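Local coordinates for protein exopolygalacturonase (PDB 2UVF) that hydrolyses pectin-derived polygalacturonate as a family 28 glycoside hydrolase, acting in exo fashion and binding digalacturonic acid, at residues A[354-365]-A[379-390]; A[415-424]-A[444-452]. One frame throughout, in Å; residues are numbered along the deposited sequence. Where two conformers were deposited one is given.

How the contacts relate
Both contacts join parallel strands of successive coils of the same right-handed beta-helix, with strand angles of 9° and 7°, and their centres lie 12 Å apart. The centre of contact 1 is about 8 Å from the centre of the chain. The centre of contact 2 is about 15 Å from the centre of the chain. Contact 1 is the more buried; the loops leading into its strands, with Glu384 of strand 383-386, bring the imidazole and carboxylates to the sugar. Contact 2 is only partly buried, with apolar side chains on one face and Lys422 with Glu449 on the other. The probable hydrogen bond from Gln389 NE2 to Pro420 O joins the two directly.

Contact 1 (A[354-365]-A[379-390]). With ADA (alpha-D-galactopyranuronic acid), chain C; ADA (alpha-D-galactopyranuronic acid), chain B.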
loop_
_atom_site.group_PDB
_atom_site.type_symbol
_atom_site.label_atom_id
_atom_site.label_comp_id
_atom_site.label_asym_id
_atom_site.label_seq_id
_atom_site.Cartn_x
_atom_site.Cartn_y
_atom_site.Cartn_z
ATOM N N PHE A 354 -2.649 -15.709 1.304
ATOM C CA PHE A 354 -1.949 -15.308 0.078
ATOM C C PHE A 354 -1.610 -13.805 0.233
ATOM O O PHE A 354 -0.719 -13.462 1.052
ATOM C CB PHE A 354 -2.815 -15.667 -1.133
ATOM C CG PHE A 354 -2.152 -15.493 -2.492
ATOM C CD1 PHE A 354 -0.828 -15.807 -2.709
ATOM C CD2 PHE A 354 -2.902 -15.028 -3.564
ATOM C CE1 PHE A 354 -0.243 -15.657 -3.984
ATOM C CE2 PHE A 354 -2.322 -14.868 -4.845
ATOM C CZ PHE A 354 -0.993 -15.183 -5.050
ATOM N N HIS A 355 -2.340 -12.924 -0.454
ATOM C CA HIS A 355 -2.103 -11.472 -0.404
ATOM C C HIS A 355 -2.902 -10.846 0.730
ATOM O O HIS A 355 -3.802 -11.472 1.278
ATOM C CB HIS A 355 -2.525 -10.754 -1.712
ATOM C CG HIS A 355 -1.846 -11.237 -2.964
ATOM N ND1 HIS A 355 -0.503 -11.546 -3.031
ATOM C CD2 HIS A 355 -2.321 -11.388 -4.221
ATOM C CE1 HIS A 355 -0.188 -11.897 -4.263
ATOM N NE2 HIS A 355 -1.272 -11.799 -5.008
ATOM N N GLY A 356 -2.588 -9.586 1.050
ATOM C CA GLY A 356 -3.306 -8.815 2.077
ATOM C C GLY A 356 -4.537 -8.183 1.465
ATOM O O GLY A 356 -5.514 -8.878 1.151
ATOM N N ILE A 357 -4.473 -6.868 1.243
ATOM C CA ILE A 357 -5.590 -6.113 0.653
ATOM C C ILE A 357 -5.432 -5.876 -0.858
ATOM O O ILE A 357 -4.434 -5.318 -1.307
ATOM C CB ILE A 357 -5.838 -4.789 1.437
ATOM C CG1 ILE A 357 -6.307 -5.127 2.856
ATOM C CG2 ILE A 357 -6.880 -3.890 0.715
ATOM C CD1 ILE A 357 -6.240 -4.024 3.818
ATOM N N MET A 358 -6.427 -6.318 -1.629
ATOM C CA MET A 358 -6.421 -6.177 -3.087
ATOM C C MET A 358 -7.535 -5.257 -3.557
ATOM O O MET A 358 -8.682 -5.400 -3.126
ATOM C CB MET A 358 -6.604 -7.531 -3.786
ATOM C CG MET A 358 -5.504 -8.553 -3.544
ATOM S SD MET A 358 -5.958 -10.136 -4.286
ATOM C CE MET A 358 -5.833 -9.726 -6.041
ATOM N N ASN A 359 -7.172 -4.308 -4.422
ATOM C CA ASN A 359 -8.109 -3.425 -5.095
ATOM C C ASN A 359 -7.922 -3.650 -6.565
ATOM O O ASN A 359 -6.828 -3.443 -7.096
ATOM C CB ASN A 359 -7.809 -1.959 -4.788
ATOM C CG ASN A 359 -8.011 -1.628 -3.353
ATOM O OD1 ASN A 359 -9.092 -1.202 -2.959
ATOM N ND2 ASN A 359 -6.978 -1.863 -2.538
ATOM N N LEU A 360 -8.981 -4.122 -7.210
ATOM C CA LEU A 360 -8.928 -4.437 -8.628
ATOM C C LEU A 360 -9.968 -3.587 -9.355
ATOM O O LEU A 360 -11.160 -3.658 -9.054
ATOM C CB LEU A 360 -9.146 -5.945 -8.862
ATOM C CG LEU A 360 -8.104 -6.952 -8.316
ATOM C CD1 LEU A 360 -8.510 -8.342 -8.685
ATOM C CD2 LEU A 360 -6.644 -6.680 -8.763
ATOM N N GLU A 361 -9.504 -2.761 -10.292
ATOM C CA GLU A 361 -10.403 -1.943 -11.072
ATOM C C GLU A 361 -11.317 -1.036 -10.224
ATOM O O GLU A 361 -12.444 -0.820 -10.571
ATOM C CB GLU A 361 -11.196 -2.801 -12.093
ATOM C CG GLU A 361 -10.457 -3.105 -13.380
ATOM C CD GLU A 361 -11.204 -3.991 -14.365
ATOM O OE1 GLU A 361 -11.871 -3.511 -15.297
ATOM O OE2 GLU A 361 -11.119 -5.213 -14.241
ATOM N N ASN A 362 -10.748 -0.454 -9.168
ATOM C CA ASN A 362 -11.466 0.491 -8.328
ATOM C C ASN A 362 -11.170 1.942 -8.698
ATOM O O ASN A 362 -10.129 2.254 -9.301
ATOM C CB ASN A 362 -11.126 0.266 -6.857
ATOM C CG ASN A 362 -11.563 -1.069 -6.363
ATOM O OD1 ASN A 362 -12.290 -1.785 -7.051
ATOM N ND2 ASN A 362 -11.138 -1.426 -5.166
ATOM N N HIS A 363 -12.115 2.820 -8.354
ATOM C CA HIS A 363 -11.878 4.238 -8.373
ATOM C C HIS A 363 -12.093 4.752 -6.971
ATOM O O HIS A 363 -12.928 4.209 -6.238
ATOM C CB HIS A 363 -12.851 4.969 -9.311
ATOM C CG HIS A 363 -12.608 4.723 -10.763
ATOM N ND1 HIS A 363 -13.479 5.157 -11.737
ATOM C CD2 HIS A 363 -11.620 4.057 -11.407
ATOM C CE1 HIS A 363 -13.018 4.797 -12.922
ATOM N NE2 HIS A 363 -11.896 4.123 -12.749
ATOM N N ASN A 364 -11.356 5.808 -6.624
ATOM C CA ASN A 364 -11.541 6.557 -5.373
ATOM C C ASN A 364 -11.424 5.694 -4.125
ATOM O O ASN A 364 -12.385 5.534 -3.382
ATOM C CB ASN A 364 -12.881 7.309 -5.396
ATOM C CG ASN A 364 -13.117 8.023 -6.708
ATOM O OD1 ASN A 364 -12.164 8.481 -7.368
ATOM N ND2 ASN A 364 -14.389 8.091 -7.125
ATOM N N VAL A 365 -10.253 5.089 -3.944
ATOM C CA VAL A 365 -9.960 4.228 -2.793
ATOM C C VAL A 365 -9.151 5.031 -1.790
ATOM O O VAL A 365 -8.255 5.766 -2.177
ATOM C CB VAL A 365 -9.127 2.983 -3.177
ATOM C CG1 VAL A 365 -8.779 2.161 -1.930
ATOM C CG2 VAL A 365 -9.851 2.125 -4.261
ATOM N N ASN A 379 4.091 -13.984 -0.138
ATOM C CA ASN A 379 3.234 -13.164 -1.010
ATOM C C ASN A 379 2.233 -12.294 -0.269
ATOM O O ASN A 379 1.278 -11.779 -0.872
ATOM C CB ASN A 379 2.524 -14.024 -2.060
ATOM C CG ASN A 379 3.478 -14.934 -2.782
ATOM O OD1 ASN A 379 3.325 -16.147 -2.723
ATOM N ND2 ASN A 379 4.517 -14.356 -3.418
ATOM N N GLY A 380 2.452 -12.114 1.026
ATOM C CA GLY A 380 1.529 -11.325 1.823
ATOM C C GLY A 380 1.857 -9.855 1.728
ATOM O O GLY A 380 2.394 -9.267 2.699
ATOM N N ASP A 381 1.563 -9.257 0.570
ATOM C CA ASP A 381 1.804 -7.818 0.399
ATOM C C ASP A 381 0.741 -7.034 1.148
ATOM O O ASP A 381 -0.321 -7.573 1.435
ATOM C CB ASP A 381 2.003 -7.353 -1.071
ATOM C CG ASP A 381 1.119 -8.056 -2.055
ATOM O OD1 ASP A 381 -0.012 -8.468 -1.647
ATOM O OD2 ASP A 381 1.553 -8.170 -3.245
ATOM N N GLY A 382 1.046 -5.784 1.489
ATOM C CA GLY A 382 0.146 -4.986 2.324
ATOM C C GLY A 382 -1.097 -4.561 1.562
ATOM O O GLY A 382 -2.196 -4.988 1.887
ATOM N N ILE A 383 -0.920 -3.708 0.554
ATOM C CA ILE A 383 -2.025 -3.291 -0.296
ATOM C C ILE A 383 -1.605 -3.404 -1.751
ATOM O O ILE A 383 -0.578 -2.844 -2.152
ATOM C CB ILE A 383 -2.520 -1.836 0.007
ATOM C CG1 ILE A 383 -2.877 -1.650 1.501
ATOM C CG2 ILE A 383 -3.732 -1.493 -0.894
ATOM C CD1 ILE A 383 -3.129 -0.210 1.954
ATOM N N GLU A 384 -2.385 -4.153 -2.533
ATOM C CA GLU A 384 -2.248 -4.139 -3.991
ATOM C C GLU A 384 -3.225 -3.159 -4.609
ATOM O O GLU A 384 -4.401 -3.179 -4.263
ATOM C CB GLU A 384 -2.504 -5.523 -4.596
ATOM C CG GLU A 384 -1.468 -6.529 -4.254
ATOM C CD GLU A 384 -1.724 -7.854 -4.892
ATOM O OE1 GLU A 384 -2.744 -8.012 -5.591
ATOM O OE2 GLU A 384 -0.888 -8.743 -4.705
ATOM N N PHE A 385 -2.722 -2.303 -5.504
ATOM C CA PHE A 385 -3.554 -1.472 -6.356
ATOM C C PHE A 385 -3.410 -1.994 -7.801
ATOM O O PHE A 385 -2.309 -2.045 -8.353
ATOM C CB PHE A 385 -3.192 0.012 -6.233
ATOM C CG PHE A 385 -3.555 0.635 -4.902
ATOM C CD1 PHE A 385 -4.891 0.782 -4.524
ATOM C CD2 PHE A 385 -2.555 1.096 -4.033
ATOM C CE1 PHE A 385 -5.238 1.355 -3.289
ATOM C CE2 PHE A 385 -2.888 1.674 -2.801
ATOM C CZ PHE A 385 -4.236 1.806 -2.431
ATOM N N GLY A 386 -4.526 -2.428 -8.388
ATOM C CA GLY A 386 -4.506 -3.070 -9.703
ATOM C C GLY A 386 -5.479 -2.463 -10.694
ATOM O O GLY A 386 -6.702 -2.550 -10.512
ATOM N N ASN A 387 -4.940 -1.848 -11.743
ATOM C CA ASN A 387 -5.763 -1.180 -12.776
ATOM C C ASN A 387 -6.806 -0.258 -12.155
ATOM O O ASN A 387 -7.949 -0.178 -12.622
ATOM C CB ASN A 387 -6.421 -2.205 -13.742
ATOM C CG ASN A 387 -5.398 -2.986 -14.541
ATOM O OD1 ASN A 387 -5.073 -2.622 -15.669
ATOM N ND2 ASN A 387 -4.847 -4.042 -13.940
ATOM N N SER A 388 -6.382 0.439 -11.097
ATOM C CA SER A 388 -7.245 1.314 -10.312
ATOM C C SER A 388 -6.932 2.782 -10.580
ATOM O O SER A 388 -5.951 3.112 -11.245
ATOM C CB SER A 388 -7.106 0.990 -8.820
ATOM O OG SER A 388 -7.537 -0.326 -8.570
ATOM N N GLN A 389 -7.776 3.670 -10.082
ATOM C CA GLN A 389 -7.566 5.091 -10.351
ATOM C C GLN A 389 -7.914 5.958 -9.170
ATOM O O GLN A 389 -8.902 5.714 -8.487
ATOM C CB GLN A 389 -8.319 5.533 -11.613
ATOM C CG GLN A 389 -8.100 4.574 -12.790
ATOM C CD GLN A 389 -8.189 5.234 -14.139
ATOM O OE1 GLN A 389 -8.896 6.230 -14.320
ATOM N NE2 GLN A 389 -7.471 4.677 -15.103
ATOM N N ASN A 390 -7.077 6.970 -8.932
ATOM C CA ASN A 390 -7.271 7.909 -7.820
ATOM C C ASN A 390 -7.312 7.185 -6.457
ATOM O O ASN A 390 -8.367 7.027 -5.857
ATOM C CB ASN A 390 -8.515 8.790 -8.088
ATOM C CG ASN A 390 -8.709 9.888 -7.059
ATOM O OD1 ASN A 390 -9.827 10.102 -6.584
ATOM N ND2 ASN A 390 -7.633 10.599 -6.718
HETATM C C1 ADA C . 2.370 -9.733 -8.949
HETATM C C2 ADA C . 1.737 -8.331 -8.842
HETATM C C3 ADA C . 0.749 -8.354 -7.660
HETATM C C4 ADA C . -0.343 -9.444 -7.892
HETATM C C5 ADA C . 0.330 -10.823 -8.071
HETATM C C6 ADA C . -0.572 -12.056 -8.349
HETATM O O2 ADA C . 2.743 -7.310 -8.688
HETATM O O3 ADA C . 0.179 -7.065 -7.449
HETATM O O4 ADA C . -1.158 -9.135 -9.028
HETATM O O5 ADA C . 1.352 -10.774 -9.113
HETATM O O6B ADA C . -0.226 -12.794 -9.297
HETATM O O6A ADA C . -1.572 -12.260 -7.617
HETATM C C1 ADA B . 5.480 -10.372 -5.259
HETATM C C2 ADA B . 3.961 -10.641 -5.248
HETATM C C3 ADA B . 3.705 -11.785 -6.256
HETATM C C4 ADA B . 3.884 -11.162 -7.651
HETATM C C5 ADA B . 5.358 -10.730 -7.745
HETATM C C6 ADA B . 5.645 -10.019 -9.088
HETATM O O1 ADA B . 6.282 -11.556 -4.977
HETATM O O2 ADA B . 3.458 -10.917 -3.960
HETATM O O3 ADA B . 2.433 -12.451 -6.065
HETATM O O4 ADA B . 3.082 -9.956 -7.708
HETATM O O5 ADA B . 5.769 -9.864 -6.599
HETATM O O6B ADA B . 5.403 -8.787 -9.166
HETATM O O6A ADA B . 6.112 -10.709 -10.030
#
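His355 and Asn379 meet where two neighbouring coils of the parallel beta-helix, the fold of family 28 glycoside hydrolases, enter the sugar-binding cleft. Beyond this end, strands 357-360 and 383-386 run parallel, their axes 4.7 Å apart. The backbone ladder alternates between the two segments: Ile357 N gives to Gly382 O, Glu384 N to Ile357 O, Asn359 N to Glu384 O and Gly386 N to Asn359 O. Past the kink at Glu361 and Asn387 the pairing resumes with Gln389 N to Asn362 O. At the kink, Gly386 O accepts from Glu361 N nearly in line and from Ser388 OG well above the carbonyl plane, while Ser388 OG also receives Asn362 N at 3.3 Å.

Apolar packing lies on the face of Ile357, Ile383 and Phe385. The CG2 of Ile383 sits over one face of the Phe385 ring, toward the rim, and Val365 CG1 approaches the edge of that ring at 3.9 Å from Phe385 CE1. Asn359 lies alongside Phe385, its amide 26° from the ring plane.

Polar side chains take over in the cleft, where the pocket for the bound digalacturonate includes Phe354, His355, Asn379, Asp381 and Glu384. Phe354 CE2 lies over one face of the His355 imidazole, offset toward the rim; on the opposite face Glu384 OE2 is centred 2.9 Å above the plane. The Glu384 chain reaches there extended beyond CG, and Met358 runs beside it, CG 3.5 Å from Glu384 OE1. Both ring nitrogens of His355 donate: ND1 to Asn379 O at 2.8 Å, 6° out of the ring plane, which fixes the ring's rotation. Asn379 OD1 is itself held by Arg330. The other nitrogen, His355 NE2, meets carboxylate oxygen O6A of the chain C galacturonate at 2.7 Å, with a nearly straight N-H...O angle of 174°.

Contact 2 (A[415-424]-A[444-452]); sequences AQEQEPMKGA and TGAWIEDIL
Pro420 and Ala446 open this pairing of adjacent beta-helix coils: Pro420 CB rests 3.1 Å from Ala446 O, while the Ala446 methyl, CB, points across the contact to Glu419 O, 3.4 Å away. Ala446 belongs to a type I turn, Thr444 to Trp447, that leads into strand 448-452, parallel to strand 421-424 with axes 4.6 Å apart. Met421 N bonds to Trp447 O and Glu449 N to Met421 O. At Gly423 (phi 95°) and Asp450 (phi 61°), both with positive phi, the alternation breaks: Ala424 N gives to Asp450 O directly after Gly423 N to Glu449 O, before Leu452 N returns to Ala424 O.

On the apolar face Met421 CB meets Ile448 CG1 at 4.0 Å, and Ala424 CB packs on Ile451 CD1 at 3.6 Å; Phe407 of strand 405-408 touches all four side chains.

The other face carries Lys422 and Glu449. Lys422, extended throughout (chi1 174°), crosses Glu449 with its methylenes, CD 3.3 Å from Glu449 OE2; Asp450 comes in beside them from the strand edge facing 415-424. The ammonium passes beyond both acids, Lys422 NZ lying 4.5 Å from Asp450 OD2, too far for a salt bridge. In the next shell Arg478 pairs with Glu449 OE1 and makes a cation-pi contact with Trp447, and Asn479 bonds to Asp450 OD1. The other carboxylate oxygen, Asp450 OD2, lies 3.2 Å from Lys422 CE.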
loop_
_atom_site.group_PDB
_atom_site.type_symbol
_atom_site.label_atom_id
_atom_site.label_comp_id
_atom_site.label_asym_id
_atom_site.label_seq_id
_atom_site.Cartn_x
_atom_site.Cartn_y
_atom_site.Cartn_z
ATOM N N ALA A 415 -3.227 -6.376 -22.198
ATOM C CA ALA A 415 -3.311 -5.533 -20.995
ATOM C C ALA A 415 -4.264 -4.341 -21.094
ATOM O O ALA A 415 -5.049 -4.096 -20.171
ATOM C CB ALA A 415 -1.922 -5.075 -20.559
ATOM N N GLN A 416 -4.207 -3.621 -22.210
ATOM C CA GLN A 416 -5.045 -2.419 -22.433
ATOM C C GLN A 416 -6.575 -2.659 -22.536
ATOM O O GLN A 416 -7.345 -1.698 -22.645
ATOM C CB GLN A 416 -4.508 -1.560 -23.606
ATOM C CG GLN A 416 -4.417 -2.268 -24.963
ATOM C CD GLN A 416 -3.180 -3.160 -25.116
ATOM O OE1 GLN A 416 -2.697 -3.747 -24.146
ATOM N NE2 GLN A 416 -2.674 -3.269 -26.346
ATOM N N GLU A 417 -7.009 -3.922 -22.485
ATOM C CA GLU A 417 -8.435 -4.258 -22.233
ATOM C C GLU A 417 -8.935 -3.620 -20.918
ATOM O O GLU A 417 -10.129 -3.679 -20.583
ATOM C CB GLU A 417 -8.640 -5.787 -22.178
ATOM C CG GLU A 417 -8.544 -6.505 -23.541
ATOM C CD GLU A 417 -8.550 -8.041 -23.434
ATOM O OE1 GLU A 417 -8.050 -8.700 -24.379
ATOM O OE2 GLU A 417 -9.058 -8.588 -22.423
ATOM N N GLN A 418 -7.994 -3.009 -20.192
ATOM C CA GLN A 418 -8.205 -2.481 -18.840
ATOM C C GLN A 418 -7.542 -1.101 -18.700
ATOM O O GLN A 418 -6.588 -0.775 -19.410
ATOM C CB GLN A 418 -7.632 -3.454 -17.784
ATOM C CG GLN A 418 -7.270 -4.869 -18.320
ATOM C CD GLN A 418 -6.317 -5.631 -17.409
ATOM O OE1 GLN A 418 -6.669 -5.956 -16.266
ATOM N NE2 GLN A 418 -5.116 -5.933 -17.911
ATOM N N GLU A 419 -8.086 -0.303 -17.787
ATOM C CA GLU A 419 -7.557 1.011 -17.397
ATOM C C GLU A 419 -6.084 0.995 -17.018
ATOM O O GLU A 419 -5.595 0.014 -16.467
ATOM C CB GLU A 419 -8.254 1.425 -16.123
ATOM C CG GLU A 419 -9.459 2.298 -16.222
ATOM C CD GLU A 419 -10.065 2.455 -14.850
ATOM O OE1 GLU A 419 -11.041 3.211 -14.712
ATOM O OE2 GLU A 419 -9.554 1.797 -13.902
ATOM N N PRO A 420 -5.371 2.110 -17.251
ATOM C CA PRO A 420 -4.070 2.152 -16.607
ATOM C C PRO A 420 -4.241 2.308 -15.075
ATOM O O PRO A 420 -5.290 2.797 -14.616
ATOM C CB PRO A 420 -3.410 3.372 -17.245
ATOM C CG PRO A 420 -4.525 4.241 -17.640
ATOM C CD PRO A 420 -5.640 3.329 -18.038
ATOM N N MET A 421 -3.251 1.822 -14.311
ATOM C CA MET A 421 -3.138 2.123 -12.881
ATOM C C MET A 421 -2.701 3.600 -12.772
ATOM O O MET A 421 -1.516 3.913 -12.932
ATOM C CB MET A 421 -2.140 1.143 -12.231
ATOM C CG MET A 421 -1.868 1.288 -10.724
ATOM S SD MET A 421 -3.291 1.179 -9.636
ATOM C CE MET A 421 -3.474 2.909 -9.155
ATOM N N LYS A 422 -3.661 4.500 -12.527
ATOM C CA LYS A 422 -3.426 5.949 -12.655
ATOM C C LYS A 422 -3.870 6.766 -11.434
ATOM O O LYS A 422 -5.047 6.786 -11.089
ATOM C CB LYS A 422 -4.103 6.485 -13.946
ATOM C CG LYS A 422 -4.052 8.003 -14.135
ATOM C CD LYS A 422 -4.698 8.496 -15.449
ATOM C CE LYS A 422 -4.791 10.041 -15.404
ATOM N NZ LYS A 422 -5.648 10.708 -16.470
ATOM N N GLY A 423 -2.932 7.446 -10.785
ATOM C CA GLY A 423 -3.266 8.322 -9.647
ATOM C C GLY A 423 -3.150 7.715 -8.254
ATOM O O GLY A 423 -4.132 7.201 -7.699
ATOM N N ALA A 424 -1.953 7.789 -7.670
ATOM C CA ALA A 424 -1.734 7.278 -6.301
ATOM C C ALA A 424 -1.059 8.328 -5.406
ATOM O O ALA A 424 -0.125 8.985 -5.810
ATOM C CB ALA A 424 -0.906 6.027 -6.347
ATOM N N THR A 444 3.228 -4.352 -15.404
ATOM C CA THR A 444 3.179 -2.952 -15.878
ATOM C C THR A 444 2.406 -2.731 -17.196
ATOM O O THR A 444 2.434 -1.625 -17.769
ATOM C CB THR A 444 4.588 -2.339 -15.992
ATOM O OG1 THR A 444 5.396 -3.168 -16.828
ATOM C CG2 THR A 444 5.246 -2.219 -14.619
ATOM N N GLY A 445 1.703 -3.776 -17.639
ATOM C CA GLY A 445 0.919 -3.806 -18.885
ATOM C C GLY A 445 0.162 -2.574 -19.357
ATOM O O GLY A 445 0.507 -1.997 -20.380
ATOM N N ALA A 446 -0.888 -2.182 -18.649
ATOM C CA ALA A 446 -1.689 -1.020 -19.066
ATOM C C ALA A 446 -1.090 0.340 -18.663
ATOM O O ALA A 446 -1.715 1.385 -18.878
ATOM C CB ALA A 446 -3.138 -1.140 -18.564
ATOM N N TRP A 447 0.124 0.322 -18.111
ATOM C CA TRP A 447 0.803 1.515 -17.571
ATOM C C TRP A 447 0.486 1.779 -16.094
ATOM O O TRP A 447 -0.662 1.716 -15.666
ATOM C CB TRP A 447 0.557 2.782 -18.424
ATOM C CG TRP A 447 1.343 2.797 -19.723
ATOM C CD1 TRP A 447 0.862 2.526 -20.977
ATOM C CD2 TRP A 447 2.748 3.082 -19.889
ATOM N NE1 TRP A 447 1.873 2.627 -21.908
ATOM C CE2 TRP A 447 3.038 2.968 -21.271
ATOM C CE3 TRP A 447 3.783 3.419 -19.008
ATOM C CZ2 TRP A 447 4.322 3.179 -21.792
ATOM C CZ3 TRP A 447 5.059 3.635 -19.524
ATOM C CH2 TRP A 447 5.317 3.514 -20.904
ATOM N N ILE A 448 1.536 2.049 -15.329
ATOM C CA ILE A 448 1.414 2.570 -13.969
ATOM C C ILE A 448 1.882 4.018 -13.998
ATOM O O ILE A 448 2.969 4.316 -14.498
ATOM C CB ILE A 448 2.248 1.736 -12.940
ATOM C CG1 ILE A 448 1.709 0.297 -12.861
ATOM C CG2 ILE A 448 2.250 2.425 -11.553
ATOM C CD1 ILE A 448 2.729 -0.750 -12.494
ATOM N N GLU A 449 1.070 4.930 -13.477
ATOM C CA GLU A 449 1.368 6.335 -13.699
ATOM C C GLU A 449 0.744 7.281 -12.675
ATOM O O GLU A 449 -0.253 6.952 -12.031
ATOM C CB GLU A 449 0.913 6.728 -15.110
ATOM C CG GLU A 449 -0.604 6.706 -15.286
ATOM C CD GLU A 449 -1.051 6.714 -16.746
ATOM O OE1 GLU A 449 -0.198 6.571 -17.658
ATOM O OE2 GLU A 449 -2.267 6.858 -16.958
ATOM N N ASP A 450 1.342 8.470 -12.573
ATOM C CA ASP A 450 0.867 9.546 -11.707
ATOM C C ASP A 450 0.883 9.109 -10.248
ATOM O O ASP A 450 -0.132 9.202 -9.569
ATOM C CB ASP A 450 -0.549 10.028 -12.089
ATOM C CG ASP A 450 -0.713 10.364 -13.588
ATOM O OD1 ASP A 450 0.290 10.535 -14.333
ATOM O OD2 ASP A 450 -1.899 10.481 -14.008
ATOM N N ILE A 451 2.051 8.658 -9.792
ATOM C CA ILE A 451 2.266 8.124 -8.443
ATOM C C ILE A 451 3.107 9.121 -7.636
ATOM O O ILE A 451 4.218 9.467 -8.042
ATOM C CB ILE A 451 3.033 6.740 -8.483
ATOM C CG1 ILE A 451 2.443 5.735 -9.510
ATOM C CG2 ILE A 451 3.156 6.117 -7.102
ATOM C CD1 ILE A 451 0.950 5.326 -9.310
ATOM N N LEU A 452 2.583 9.567 -6.490
ATOM C CA LEU A 452 3.332 10.460 -5.572
ATOM C C LEU A 452 3.490 9.916 -4.136
ATOM O O LEU A 452 2.522 9.822 -3.382
ATOM C CB LEU A 452 2.749 11.902 -5.575
ATOM C CG LEU A 452 3.370 12.930 -4.605
ATOM C CD1 LEU A 452 4.860 13.145 -4.860
ATOM C CD2 LEU A 452 2.635 14.259 -4.615
#